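Local atomic coordinates of serine-tRNA ligase (Naegleria fowleri, PDB entry 6BLJ), a protein that probably activates serine with ATP and joins it to serine-accepting tRNA in the cytosol, as class II seryl-tRNA synthetases do. Residues A[392-397]-A[456-461]; A[171-176]-A[369-374]; A[222-227]-A[466-471]; A[184-189]-A[460-465]; A[200-205]-A[216-221]. All coordinates share one frame; numbering follows the deposited sequence. Where two conformers were deposited one is given.

Contact 1: residues A[392-397]-A[456-461]; sequences EAWFPG and VENYQT
N458 and E457, side by side in the last turn of helix 448-458, grip the backbone of 394-397 where it leaves strand 387-394. The amide of N458 sends ND2 to W394 O at 2.9 Å in a nearly straight bond (173°), with the acceptor close to the amide plane; ND2 also binds C454 O within its own helix. The other branch, OD1, lies 3.3 Å from W394 CD1, in the plane of the indole at its edge. W394 has CG anti to its backbone N (chi1 177°), and its side chain crosses that of N458 at about a right angle, the ring and amide planes 44° apart. P396 CA lies over one face of the indole, whose NE1 hydrogen-bonds to R177 O.

E457 is extended beyond CG, so that its carboxylate reaches the backbone of 395-397. OE1 accepts from G397 N at 2.9 Å, the donor standing above the carboxylate plane, and it also sits at the edge of the F395 ring, 3.7 Å from F395 CD2. P396 CD lies 3.6 Å from both E457 OE1 and N458 OD1. OE2 turns to H191 N. A carboxylate with a backbone N-H on each oxygen is probably ionised, and here it ties the strand exit and the start of helix 191-197 to one helix end within the class II core.

Contact 2: residues A[171-176]-A[369-374]; sequences RMVGNP and IPYRVV
One face of the Y371 ring is covered by V173: CB of V173 stands 3.4 Å from Y371 CZ, both methyl groups straddle the phenol end, and V173 O lies nearer the rim of the ring. Over one face of the R171 guanidinium, toward its rim, V373 CB stands 4.2 Å above the plane, while V373 CG2 approaches R171 NE obliquely at 3.7 Å. These four side chains share one face of an antiparallel ladder between strands 168-173 and 371-375. R171 pairs with V373 and V173 with Y371 as hydrogen-bonded pairs. In the latter, V173 N to Y371 O and Y371 N to V173 O both measure 3.0 Å.

Y371 sets CG between its backbone N and carbonyl carbon (chi1 65°), laying the ring alongside V173. On the other face, M172 and R372 form the non-hydrogen-bonded pair, M172 CG 3.7 Å from R372 CB. At the end of the ladder, a water donates to V173 O and to I369 O, while P370 CG packs on P176 CA at 3.6 Å.

R372 pairs with E392, and Y371 OH hydrogen-bonds to E361, which also forms a salt bridge with R171 NH2. With an arginine and a phenol on it, E361 is probably held ionised. Backbone bonds thus hold strand 168-173 to strand 371-375, and the R171-E361 salt bridge ties it to helix 348-366.

Contact 3: residues A[222-227]-A[466-471]; sequences VRMNLA and NVPEVL
M224 reaches out from helix 220-238 to touch three residues of segment 466-471, and its methyl end marks the tighter part of the contact. A chi1 of -169° sends the chain straight out from the helix, and it bends only at chi3 (-74°), which turns CE against the fork of V467. CE lies 3.8 Å from V467 CG2 and 4.0 Å from V467 CG1, the two side chains sliding past each other in opposite directions, while P468 CD is somewhat farther from CE at 4.2 Å. Further back along the same chain, M224 CG meets L471 CD1 at 4.0 Å, the leucine crossing the methionine at about a right angle.

One helical turn on, at A227, the contact is sparser and rests on a single leucine methyl: L471 CD2 comes to 4.0 Å from A227 O and 4.3 Å from A227 CB. No hydrogen bond links the two segments anywhere.

Segment 466-471 starts at the end of strand 464-466 and enters the connection to strand 480-482, its antiparallel partner; its 3-10 turn 469-471 is closed by L471 N bonding to P468 O. That turn sets L471 inward, against helix 220-238 and against I455 of helix 448-458, while E469 at its start is exposed to solvent. Around the methionine, L452 and I481 add to the apolar surroundings. The helix also faces outward to the second subunit: V222 packs on P243 and L226 on I233 of that chain, at positions that do not touch 466-471.

Contact 4: residues A[184-189]-A[460-465]; sequences TGYKCL and QTPEGV
The amide of Q460 docks onto the backbone of L189 through both of its ends, a two-point pairing of a side-chain amide with the N-H and C=O of one residue. L189 N donates to Q460 OE1 at 2.7 Å, in the carbonyl plane and on a lone pair; Q460 NE2 returns a longer bond to L189 O (3.1 Å, 146°), which lies somewhat out of the amide plane. Because NE2 also binds E457 O, the flip of the amide is fixed. This pairing joins the loop that precedes helix 191-197 to the residues leading into strand 464-466.

A water extends the polar network. It donates to Q460 OE1 and to T461 O and accepts from Y186 OH, so OE1 takes two hydrogen bonds and the phenol is tied indirectly to both residues. Each segment also contains an ST turn: T184 OG1 accepts from Y186 N, and T461 OG1 from E463 N.

Outward from the amide, C188 lies against its nitrogen end and L189 CB against OE1. Y186, whose chi1 of -173° places CG beside the carbonyl carbon, swings its ring across to P462. The ring stands almost perpendicular to the amide, with Q460 OE1 near its plane at the edge. Over one face comes the proline in a CH-pi contact, P462 CG lying 4.1 Å from the centroid of the Y186 ring and 13° off its normal.

Contact 5: residues A[200-205]-A[216-221]; sequences GLATEE and FLLGDL
F216 keeps CG beside its backbone N (chi1 -67°), which swings the ring over to the first turn of helix 203-210, while L201, its chi1 of 177° turning CG the other way, extends CD1 to 3.6 Å from F216 O. The phenyl meets the helix with its edge: E205 O lies in the ring plane, 3.6 Å from F216 CE2, and E205 CB touches the same corner. E205 then bends away at chi2, and its carboxylate forms a salt bridge with K295 of the second subunit.

Between the strands, A202 and F216 form a hydrogen-bonded pair, with A202 N to F216 O at 3.0 Å and a longer return bond. L201 and L217, the non-hydrogen-bonded pair, lie on the same face. G200 O accepts from L218 N at 2.9 Å, and L221 CD1 lies 3.9 Å from G200 CA, leaving little room beside this glycine.

F216 meets F291 of the second subunit edge-to-face. This two-stranded antiparallel ribbon, its strands joined through helix 203-210, runs on through L217 and L218 into a strand of that chain, consistent with the dimer interface of class II synthetases; helix 220-238, which follows directly, probably corresponds to the motif 1 helix.

Contacts 1, 3 and 4 cluster at one end of the catalytic domain, their centres about 10 to 19 Å apart, around the end of helix 448-458 and the chain that follows it; contacts 1 and 4 share Q460 and T461. Contacts 1 and 2, centres about 12 Å apart, reach the same large sheet, where strands 371-375 and 387-394 are neighbours. Contact 5 is completed first along the chain and shares helix 220-238 with contact 3, their centres about 15 Å apart. Contacts 2, 3 and 4 bring segments between 171 and 227 onto segments beyond 368, whereas contacts 1 and 5 each close within one of these regions. Contacts 3 and 5 lie beside the second subunit, while F395 of contact 1 has its side chain about 8 Å from AMP.

Contact 1: residues A[392-397]-A[456-461]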
# COMPACT_ATOMS: atom_id res chain seq x y z
N GLU A 392 13.54 25.22 -13.11
CA GLU A 392 12.40 25.78 -12.40
C GLU A 392 11.90 26.99 -13.19
O GLU A 392 12.67 27.92 -13.43
CB GLU A 392 12.78 26.19 -10.97
CG GLU A 392 13.26 25.01 -10.08
CD GLU A 392 13.60 25.45 -8.66
OE1 GLU A 392 13.80 26.67 -8.42
OE2 GLU A 392 13.72 24.57 -7.80
N ALA A 393 10.63 26.96 -13.58
CA ALA A 393 10.06 28.02 -14.40
C ALA A 393 9.34 29.05 -13.54
O ALA A 393 8.93 28.78 -12.41
CB ALA A 393 9.09 27.45 -15.43
N TRP A 394 9.20 30.24 -14.11
CA TRP A 394 8.52 31.37 -13.48
C TRP A 394 7.00 31.23 -13.57
O TRP A 394 6.45 31.06 -14.66
CB TRP A 394 8.99 32.65 -14.20
CG TRP A 394 8.39 33.94 -13.78
CD1 TRP A 394 7.54 34.73 -14.52
CD2 TRP A 394 8.61 34.64 -12.55
NE1 TRP A 394 7.21 35.87 -13.81
CE2 TRP A 394 7.86 35.84 -12.60
CE3 TRP A 394 9.37 34.36 -11.40
CZ2 TRP A 394 7.85 36.76 -11.55
CZ3 TRP A 394 9.35 35.28 -10.35
CH2 TRP A 394 8.59 36.47 -10.44
N PHE A 395 6.33 31.35 -12.42
CA PHE A 395 4.87 31.33 -12.33
C PHE A 395 4.40 32.67 -11.77
O PHE A 395 4.32 32.84 -10.55
CB PHE A 395 4.38 30.17 -11.45
CG PHE A 395 4.44 28.81 -12.12
CD1 PHE A 395 5.63 28.11 -12.20
CD2 PHE A 395 3.29 28.24 -12.67
CE1 PHE A 395 5.68 26.86 -12.80
CE2 PHE A 395 3.33 26.99 -13.27
CZ PHE A 395 4.53 26.29 -13.34
N PRO A 396 4.10 33.65 -12.63
CA PRO A 396 3.79 35.01 -12.12
C PRO A 396 2.50 35.10 -11.32
O PRO A 396 2.27 36.11 -10.64
CB PRO A 396 3.69 35.87 -13.40
CG PRO A 396 3.34 34.88 -14.50
CD PRO A 396 4.04 33.57 -14.10
N GLY A 397 1.63 34.09 -11.38
CA GLY A 397 0.45 34.09 -10.55
C GLY A 397 0.61 33.38 -9.22
O GLY A 397 -0.36 33.29 -8.47
N VAL A 456 -0.13 29.39 -19.47
CA VAL A 456 -1.30 30.27 -19.39
C VAL A 456 -1.02 31.44 -18.44
O VAL A 456 -1.54 32.54 -18.66
CB VAL A 456 -2.58 29.48 -19.00
CG1 VAL A 456 -2.88 28.37 -20.04
CG2 VAL A 456 -2.53 28.94 -17.58
N GLU A 457 -0.19 31.24 -17.40
CA GLU A 457 0.15 32.35 -16.51
C GLU A 457 1.06 33.36 -17.19
O GLU A 457 0.89 34.58 -17.02
CB GLU A 457 0.81 31.85 -15.23
CG GLU A 457 -0.18 31.18 -14.25
CD GLU A 457 0.41 30.97 -12.86
OE1 GLU A 457 1.52 31.49 -12.57
OE2 GLU A 457 -0.23 30.27 -12.07
N ASN A 458 2.04 32.90 -17.96
CA ASN A 458 2.97 33.85 -18.56
C ASN A 458 2.40 34.55 -19.79
O ASN A 458 2.86 35.66 -20.11
CB ASN A 458 4.27 33.14 -18.93
CG ASN A 458 5.15 32.91 -17.72
OD1 ASN A 458 5.80 33.84 -17.24
ND2 ASN A 458 5.13 31.69 -17.19
N TYR A 459 1.40 33.97 -20.45
CA TYR A 459 0.83 34.52 -21.68
C TYR A 459 -0.57 35.10 -21.47
O TYR A 459 -1.26 35.41 -22.45
CB TYR A 459 0.81 33.45 -22.78
CG TYR A 459 2.17 33.23 -23.40
CD1 TYR A 459 2.56 33.91 -24.56
CD2 TYR A 459 3.11 32.37 -22.80
CE1 TYR A 459 3.83 33.73 -25.13
CE2 TYR A 459 4.39 32.20 -23.36
CZ TYR A 459 4.74 32.89 -24.53
OH TYR A 459 5.99 32.73 -25.10
N GLN A 460 -1.00 35.25 -20.22
CA GLN A 460 -2.33 35.78 -19.94
C GLN A 460 -2.41 37.26 -20.31
O GLN A 460 -1.41 37.98 -20.31
CB GLN A 460 -2.68 35.59 -18.46
CG GLN A 460 -1.84 36.43 -17.51
CD GLN A 460 -2.18 36.19 -16.04
OE1 GLN A 460 -3.26 36.56 -15.57
NE2 GLN A 460 -1.27 35.52 -15.33
N THR A 461 -3.61 37.70 -20.65
CA THR A 461 -3.96 39.10 -20.81
C THR A 461 -5.23 39.32 -20.01
O THR A 461 -5.81 38.36 -19.49
CB THR A 461 -4.18 39.47 -22.28
OG1 THR A 461 -5.49 39.06 -22.68
CG2 THR A 461 -3.14 38.77 -23.17

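Contact 2: residues A[171-176]-A[369-374]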
# COMPACT_ATOMS: atom_id res chain seq x y z
N ARG A 171 22.00 29.30 -13.17
CA ARG A 171 21.82 30.43 -14.09
C ARG A 171 20.34 30.73 -14.22
O ARG A 171 19.49 29.90 -13.90
CB ARG A 171 22.43 30.16 -15.47
CG ARG A 171 21.90 28.91 -16.14
CD ARG A 171 22.65 28.63 -17.44
NE ARG A 171 22.45 27.25 -17.84
CZ ARG A 171 23.29 26.26 -17.54
NH1 ARG A 171 24.40 26.52 -16.86
NH2 ARG A 171 23.02 25.03 -17.91
N MET A 172 20.05 31.93 -14.68
CA MET A 172 18.69 32.38 -14.91
C MET A 172 18.59 32.87 -16.34
O MET A 172 19.48 33.58 -16.82
CB MET A 172 18.30 33.45 -13.91
CG MET A 172 18.37 32.91 -12.49
SD MET A 172 17.86 34.08 -11.25
CE MET A 172 16.19 34.38 -11.80
N VAL A 173 17.53 32.45 -17.03
CA VAL A 173 17.36 32.72 -18.45
C VAL A 173 15.93 33.18 -18.69
O VAL A 173 14.97 32.47 -18.37
CB VAL A 173 17.65 31.47 -19.30
CG1 VAL A 173 17.42 31.77 -20.79
CG2 VAL A 173 19.09 30.97 -19.06
N GLY A 174 15.78 34.35 -19.30
CA GLY A 174 14.48 34.81 -19.74
C GLY A 174 14.10 36.13 -19.08
O GLY A 174 14.86 36.72 -18.32
N ASN A 175 12.89 36.57 -19.41
CA ASN A 175 12.38 37.87 -18.96
C ASN A 175 11.07 37.64 -18.23
O ASN A 175 9.99 37.68 -18.84
CB ASN A 175 12.20 38.80 -20.14
CG ASN A 175 13.48 38.94 -20.96
OD1 ASN A 175 13.56 38.49 -22.09
ND2 ASN A 175 14.50 39.53 -20.36
N PRO A 176 11.11 37.37 -16.92
CA PRO A 176 9.88 37.07 -16.18
C PRO A 176 9.02 38.31 -16.03
O PRO A 176 9.47 39.32 -15.49
CB PRO A 176 10.38 36.56 -14.82
CG PRO A 176 11.80 37.06 -14.71
CD PRO A 176 12.33 37.20 -16.10
N ILE A 369 9.40 30.84 -22.06
CA ILE A 369 9.15 30.55 -20.65
C ILE A 369 10.40 30.92 -19.85
O ILE A 369 11.44 30.28 -20.05
CB ILE A 369 8.78 29.08 -20.43
CG1 ILE A 369 7.46 28.72 -21.13
CG2 ILE A 369 8.68 28.76 -18.95
CD1 ILE A 369 6.27 29.49 -20.60
N PRO A 370 10.34 31.89 -18.94
CA PRO A 370 11.52 32.19 -18.12
C PRO A 370 11.75 31.07 -17.12
O PRO A 370 10.81 30.40 -16.70
CB PRO A 370 11.15 33.50 -17.40
CG PRO A 370 9.84 33.93 -17.97
CD PRO A 370 9.18 32.68 -18.50
N TYR A 371 13.02 30.85 -16.77
CA TYR A 371 13.36 29.75 -15.87
C TYR A 371 14.71 30.03 -15.20
O TYR A 371 15.43 30.96 -15.55
CB TYR A 371 13.40 28.40 -16.60
CG TYR A 371 14.47 28.32 -17.64
CD1 TYR A 371 14.20 28.61 -18.97
CD2 TYR A 371 15.78 28.02 -17.28
CE1 TYR A 371 15.21 28.58 -19.92
CE2 TYR A 371 16.79 27.99 -18.23
CZ TYR A 371 16.49 28.25 -19.55
OH TYR A 371 17.50 28.22 -20.49
N ARG A 372 15.05 29.15 -14.26
CA ARG A 372 16.40 29.10 -13.71
C ARG A 372 16.81 27.64 -13.63
O ARG A 372 15.96 26.74 -13.48
CB ARG A 372 16.47 29.79 -12.33
CG ARG A 372 15.63 29.09 -11.23
CD ARG A 372 15.55 29.91 -9.93
NE ARG A 372 14.94 29.15 -8.83
CZ ARG A 372 14.74 29.65 -7.61
NH1 ARG A 372 15.08 30.89 -7.34
NH2 ARG A 372 14.19 28.90 -6.65
N VAL A 373 18.11 27.40 -13.75
CA VAL A 373 18.70 26.06 -13.63
C VAL A 373 19.21 25.91 -12.21
O VAL A 373 19.94 26.79 -11.71
CB VAL A 373 19.84 25.86 -14.63
CG1 VAL A 373 20.44 24.47 -14.50
CG2 VAL A 373 19.37 26.13 -16.04
N VAL A 374 18.88 24.80 -11.56
CA VAL A 374 19.22 24.62 -10.15
C VAL A 374 19.95 23.30 -9.96
O VAL A 374 19.60 22.27 -10.54
CB VAL A 374 18.00 24.73 -9.22
CG1 VAL A 374 17.35 26.11 -9.37
CG2 VAL A 374 17.01 23.64 -9.52
O HOH W 1 13.79 31.28 -20.96

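Contact 3: residues A[222-227]-A[466-471]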
# COMPACT_ATOMS: atom_id res chain seq x y z
N VAL A 222 -7.11 21.44 -24.63
CA VAL A 222 -6.82 20.10 -25.16
C VAL A 222 -5.96 20.21 -26.42
O VAL A 222 -4.96 19.49 -26.59
CB VAL A 222 -8.13 19.34 -25.45
CG1 VAL A 222 -7.83 17.99 -26.11
CG2 VAL A 222 -8.96 19.16 -24.17
N ARG A 223 -6.34 21.09 -27.34
CA ARG A 223 -5.56 21.23 -28.57
C ARG A 223 -4.15 21.72 -28.27
O ARG A 223 -3.18 21.30 -28.91
CB ARG A 223 -6.26 22.16 -29.57
CG ARG A 223 -7.61 21.63 -30.05
CD ARG A 223 -8.09 22.36 -31.30
NE ARG A 223 -8.23 23.79 -31.08
CZ ARG A 223 -7.55 24.73 -31.73
NH1 ARG A 223 -6.67 24.40 -32.68
NH2 ARG A 223 -7.75 26.01 -31.44
N MET A 224 -3.99 22.59 -27.26
CA MET A 224 -2.65 23.01 -26.88
C MET A 224 -1.87 21.87 -26.20
O MET A 224 -0.64 21.81 -26.31
CB MET A 224 -2.71 24.23 -25.96
CG MET A 224 -1.34 24.86 -25.75
SD MET A 224 -1.34 26.39 -24.80
CE MET A 224 -2.01 27.54 -25.98
N ASN A 225 -2.57 21.02 -25.46
CA ASN A 225 -1.92 19.86 -24.85
C ASN A 225 -1.28 18.99 -25.93
O ASN A 225 -0.11 18.60 -25.82
CB ASN A 225 -2.95 19.04 -24.05
CG ASN A 225 -2.32 18.23 -22.91
OD1 ASN A 225 -1.28 18.60 -22.37
ND2 ASN A 225 -2.95 17.12 -22.56
N LEU A 226 -2.05 18.70 -26.98
CA LEU A 226 -1.52 17.94 -28.11
C LEU A 226 -0.41 18.70 -28.82
O LEU A 226 0.57 18.09 -29.25
CB LEU A 226 -2.62 17.61 -29.11
CG LEU A 226 -3.33 16.28 -28.99
CD1 LEU A 226 -4.20 16.12 -30.21
CD2 LEU A 226 -2.28 15.18 -28.95
N ALA A 227 -0.59 20.01 -29.02
CA ALA A 227 0.43 20.78 -29.72
C ALA A 227 1.78 20.67 -29.01
O ALA A 227 2.82 20.50 -29.66
CB ALA A 227 -0.01 22.24 -29.85
N ASN A 466 -2.68 34.42 -24.83
CA ASN A 466 -1.96 34.32 -26.10
C ASN A 466 -1.37 32.92 -26.26
O ASN A 466 -0.89 32.32 -25.30
CB ASN A 466 -0.84 35.36 -26.16
CG ASN A 466 -1.36 36.78 -26.21
OD1 ASN A 466 -2.28 37.09 -26.96
ND2 ASN A 466 -0.74 37.68 -25.44
N VAL A 467 -1.40 32.40 -27.48
CA VAL A 467 -0.74 31.13 -27.80
C VAL A 467 0.73 31.39 -28.11
O VAL A 467 1.03 32.22 -28.99
CB VAL A 467 -1.42 30.44 -28.98
CG1 VAL A 467 -0.67 29.16 -29.36
CG2 VAL A 467 -2.89 30.14 -28.64
N PRO A 468 1.68 30.71 -27.45
CA PRO A 468 3.09 30.91 -27.79
C PRO A 468 3.33 30.75 -29.28
O PRO A 468 2.78 29.86 -29.92
CB PRO A 468 3.80 29.83 -26.98
CG PRO A 468 2.89 29.64 -25.74
CD PRO A 468 1.48 29.84 -26.28
N GLU A 469 4.14 31.66 -29.84
CA GLU A 469 4.33 31.70 -31.28
C GLU A 469 4.67 30.32 -31.84
O GLU A 469 4.06 29.87 -32.81
CB GLU A 469 5.43 32.69 -31.64
CG GLU A 469 5.38 33.13 -33.08
CD GLU A 469 6.44 34.15 -33.40
OE1 GLU A 469 6.27 35.33 -33.00
OE2 GLU A 469 7.45 33.77 -34.02
N VAL A 470 5.60 29.61 -31.20
CA VAL A 470 6.07 28.34 -31.75
C VAL A 470 4.99 27.27 -31.74
O VAL A 470 5.08 26.30 -32.50
CB VAL A 470 7.33 27.86 -31.00
CG1 VAL A 470 6.97 27.26 -29.65
CG2 VAL A 470 8.12 26.86 -31.84
N LEU A 471 3.95 27.40 -30.90
CA LEU A 471 2.87 26.41 -30.88
C LEU A 471 1.74 26.72 -31.86
O LEU A 471 0.89 25.85 -32.08
CB LEU A 471 2.28 26.25 -29.46
CG LEU A 471 3.12 25.65 -28.32
CD1 LEU A 471 2.35 25.56 -26.98
CD2 LEU A 471 3.64 24.27 -28.72

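Contact 4: residues A[184-189]-A[460-465]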
# COMPACT_ATOMS: atom_id res chain seq x y z
N THR A 184 -0.59 49.34 -15.53
CA THR A 184 -2.03 49.22 -15.37
C THR A 184 -2.45 48.73 -14.00
O THR A 184 -3.62 48.88 -13.64
CB THR A 184 -2.64 48.26 -16.41
OG1 THR A 184 -2.20 46.91 -16.15
CG2 THR A 184 -2.27 48.67 -17.82
N GLY A 185 -1.52 48.17 -13.22
CA GLY A 185 -1.85 47.55 -11.95
C GLY A 185 -2.49 46.18 -12.05
O GLY A 185 -2.85 45.61 -11.01
N TYR A 186 -2.62 45.63 -13.25
CA TYR A 186 -3.27 44.34 -13.43
C TYR A 186 -2.41 43.25 -12.80
O TYR A 186 -1.23 43.12 -13.11
CB TYR A 186 -3.49 44.05 -14.91
CG TYR A 186 -4.32 42.82 -15.15
CD1 TYR A 186 -5.71 42.88 -15.16
CD2 TYR A 186 -3.71 41.58 -15.33
CE1 TYR A 186 -6.48 41.74 -15.36
CE2 TYR A 186 -4.47 40.43 -15.53
CZ TYR A 186 -5.85 40.52 -15.55
OH TYR A 186 -6.60 39.38 -15.75
N LYS A 187 -3.01 42.50 -11.87
CA LYS A 187 -2.31 41.43 -11.17
C LYS A 187 -2.52 40.11 -11.90
O LYS A 187 -3.66 39.74 -12.21
CB LYS A 187 -2.82 41.33 -9.73
CG LYS A 187 -2.18 40.19 -8.94
CD LYS A 187 -2.65 40.26 -7.47
CE LYS A 187 -2.05 39.14 -6.63
NZ LYS A 187 -2.38 39.30 -5.19
N CYS A 188 -1.42 39.40 -12.17
CA CYS A 188 -1.49 38.12 -12.87
C CYS A 188 -2.36 37.12 -12.11
O CYS A 188 -2.24 36.98 -10.89
CB CYS A 188 -0.09 37.53 -13.05
SG CYS A 188 0.88 38.33 -14.35
N LEU A 189 -3.23 36.43 -12.84
CA LEU A 189 -4.03 35.35 -12.27
C LEU A 189 -3.21 34.05 -12.22
O LEU A 189 -2.25 33.86 -12.96
CB LEU A 189 -5.29 35.11 -13.09
CG LEU A 189 -6.31 36.25 -13.22
CD1 LEU A 189 -7.41 35.84 -14.17
CD2 LEU A 189 -6.88 36.54 -11.85
N GLN A 460 -1.00 35.25 -20.22
CA GLN A 460 -2.33 35.78 -19.94
C GLN A 460 -2.41 37.26 -20.31
O GLN A 460 -1.41 37.98 -20.31
CB GLN A 460 -2.68 35.59 -18.46
CG GLN A 460 -1.84 36.43 -17.51
CD GLN A 460 -2.18 36.19 -16.04
OE1 GLN A 460 -3.26 36.56 -15.57
NE2 GLN A 460 -1.27 35.52 -15.33
N THR A 461 -3.61 37.70 -20.65
CA THR A 461 -3.96 39.10 -20.81
C THR A 461 -5.23 39.32 -20.01
O THR A 461 -5.81 38.36 -19.49
CB THR A 461 -4.18 39.47 -22.28
OG1 THR A 461 -5.49 39.06 -22.68
CG2 THR A 461 -3.14 38.77 -23.17
N PRO A 462 -5.72 40.56 -19.90
CA PRO A 462 -7.04 40.74 -19.26
C PRO A 462 -8.17 40.07 -20.02
O PRO A 462 -9.25 39.89 -19.45
CB PRO A 462 -7.22 42.27 -19.23
CG PRO A 462 -5.81 42.81 -19.25
CD PRO A 462 -5.05 41.86 -20.13
N GLU A 463 -7.96 39.71 -21.29
CA GLU A 463 -9.03 39.19 -22.13
C GLU A 463 -8.95 37.69 -22.39
O GLU A 463 -9.93 37.10 -22.86
CB GLU A 463 -9.03 39.92 -23.49
CG GLU A 463 -9.22 41.44 -23.41
CD GLU A 463 -10.36 41.87 -22.51
OE1 GLU A 463 -11.44 41.25 -22.56
OE2 GLU A 463 -10.18 42.85 -21.76
N GLY A 464 -7.81 37.06 -22.11
CA GLY A 464 -7.62 35.65 -22.42
C GLY A 464 -6.15 35.28 -22.35
O GLY A 464 -5.40 35.81 -21.52
N VAL A 465 -5.75 34.35 -23.22
CA VAL A 465 -4.39 33.80 -23.21
C VAL A 465 -3.85 33.80 -24.64
O VAL A 465 -4.48 33.25 -25.55
CB VAL A 465 -4.35 32.37 -22.64
CG1 VAL A 465 -2.89 31.82 -22.67
CG2 VAL A 465 -4.95 32.32 -21.24
O HOH W 2 -5.67 37.38 -16.96

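Contact 5: residues A[200-205]-A[216-221]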
# COMPACT_ATOMS: atom_id res chain seq x y z
N GLY A 200 -12.02 25.80 -19.84
CA GLY A 200 -11.24 24.67 -20.30
C GLY A 200 -10.93 23.61 -19.27
O GLY A 200 -10.20 22.67 -19.56
N LEU A 201 -11.43 23.76 -18.05
CA LEU A 201 -11.03 22.88 -16.96
C LEU A 201 -12.22 22.57 -16.08
O LEU A 201 -12.86 23.49 -15.56
CB LEU A 201 -9.90 23.49 -16.13
CG LEU A 201 -9.42 22.70 -14.91
CD1 LEU A 201 -8.86 21.37 -15.36
CD2 LEU A 201 -8.38 23.50 -14.10
N ALA A 202 -12.49 21.28 -15.87
CA ALA A 202 -13.59 20.82 -15.03
C ALA A 202 -13.03 19.92 -13.93
O ALA A 202 -12.99 18.69 -14.08
CB ALA A 202 -14.63 20.09 -15.88
N THR A 203 -12.63 20.52 -12.81
CA THR A 203 -12.17 19.72 -11.67
C THR A 203 -13.33 19.10 -10.90
O THR A 203 -13.13 18.09 -10.22
CB THR A 203 -11.34 20.58 -10.71
OG1 THR A 203 -12.19 21.59 -10.16
CG2 THR A 203 -10.14 21.24 -11.47
N GLU A 204 -14.52 19.71 -10.97
CA GLU A 204 -15.69 19.20 -10.26
C GLU A 204 -16.14 17.85 -10.82
O GLU A 204 -16.17 16.85 -10.10
CB GLU A 204 -16.82 20.23 -10.33
CG GLU A 204 -16.55 21.55 -9.57
CD GLU A 204 -15.71 22.59 -10.33
OE1 GLU A 204 -15.38 22.39 -11.53
OE2 GLU A 204 -15.37 23.61 -9.70
N GLU A 205 -16.49 17.79 -12.11
CA GLU A 205 -16.76 16.50 -12.74
C GLU A 205 -15.53 15.60 -12.70
O GLU A 205 -15.65 14.39 -12.53
CB GLU A 205 -17.22 16.70 -14.19
CG GLU A 205 -18.59 17.36 -14.34
CD GLU A 205 -18.52 18.88 -14.37
OE1 GLU A 205 -17.48 19.46 -13.99
OE2 GLU A 205 -19.52 19.50 -14.80
N PHE A 216 -11.13 16.93 -16.06
CA PHE A 216 -11.34 16.95 -17.50
C PHE A 216 -10.75 18.24 -18.06
O PHE A 216 -10.92 19.31 -17.46
CB PHE A 216 -12.82 16.93 -17.91
CG PHE A 216 -13.56 15.65 -17.58
CD1 PHE A 216 -13.92 14.76 -18.60
CD2 PHE A 216 -13.97 15.39 -16.29
CE1 PHE A 216 -14.66 13.59 -18.31
CE2 PHE A 216 -14.70 14.21 -15.97
CZ PHE A 216 -15.05 13.32 -16.98
N LEU A 217 -10.07 18.14 -19.20
CA LEU A 217 -9.62 19.30 -19.96
C LEU A 217 -10.51 19.44 -21.19
O LEU A 217 -10.88 18.44 -21.81
CB LEU A 217 -8.14 19.14 -20.36
CG LEU A 217 -7.26 20.40 -20.48
CD1 LEU A 217 -7.06 21.04 -19.11
CD2 LEU A 217 -5.90 20.07 -21.12
N LEU A 218 -10.89 20.69 -21.52
CA LEU A 218 -11.82 20.94 -22.63
C LEU A 218 -11.31 21.99 -23.62
O LEU A 218 -10.65 22.97 -23.25
CB LEU A 218 -13.21 21.40 -22.13
CG LEU A 218 -14.01 20.41 -21.27
CD1 LEU A 218 -13.60 20.54 -19.83
CD2 LEU A 218 -15.51 20.61 -21.43
N GLY A 219 -11.69 21.82 -24.89
CA GLY A 219 -11.56 22.89 -25.87
C GLY A 219 -10.12 23.17 -26.27
O GLY A 219 -9.31 22.26 -26.50
N ASP A 220 -9.79 24.46 -26.38
CA ASP A 220 -8.49 24.83 -26.93
C ASP A 220 -7.33 24.34 -26.05
O ASP A 220 -6.24 24.05 -26.56
CB ASP A 220 -8.41 26.35 -27.12
CG ASP A 220 -9.34 26.86 -28.23
OD1 ASP A 220 -9.76 26.08 -29.11
OD2 ASP A 220 -9.65 28.05 -28.23
N LEU A 221 -7.55 24.20 -24.74
CA LEU A 221 -6.50 23.68 -23.87
C LEU A 221 -6.12 22.25 -24.24
O LEU A 221 -4.94 21.87 -24.18
CB LEU A 221 -6.94 23.75 -22.41
CG LEU A 221 -6.97 25.15 -21.78
CD1 LEU A 221 -7.36 25.03 -20.30
CD2 LEU A 221 -5.64 25.88 -21.96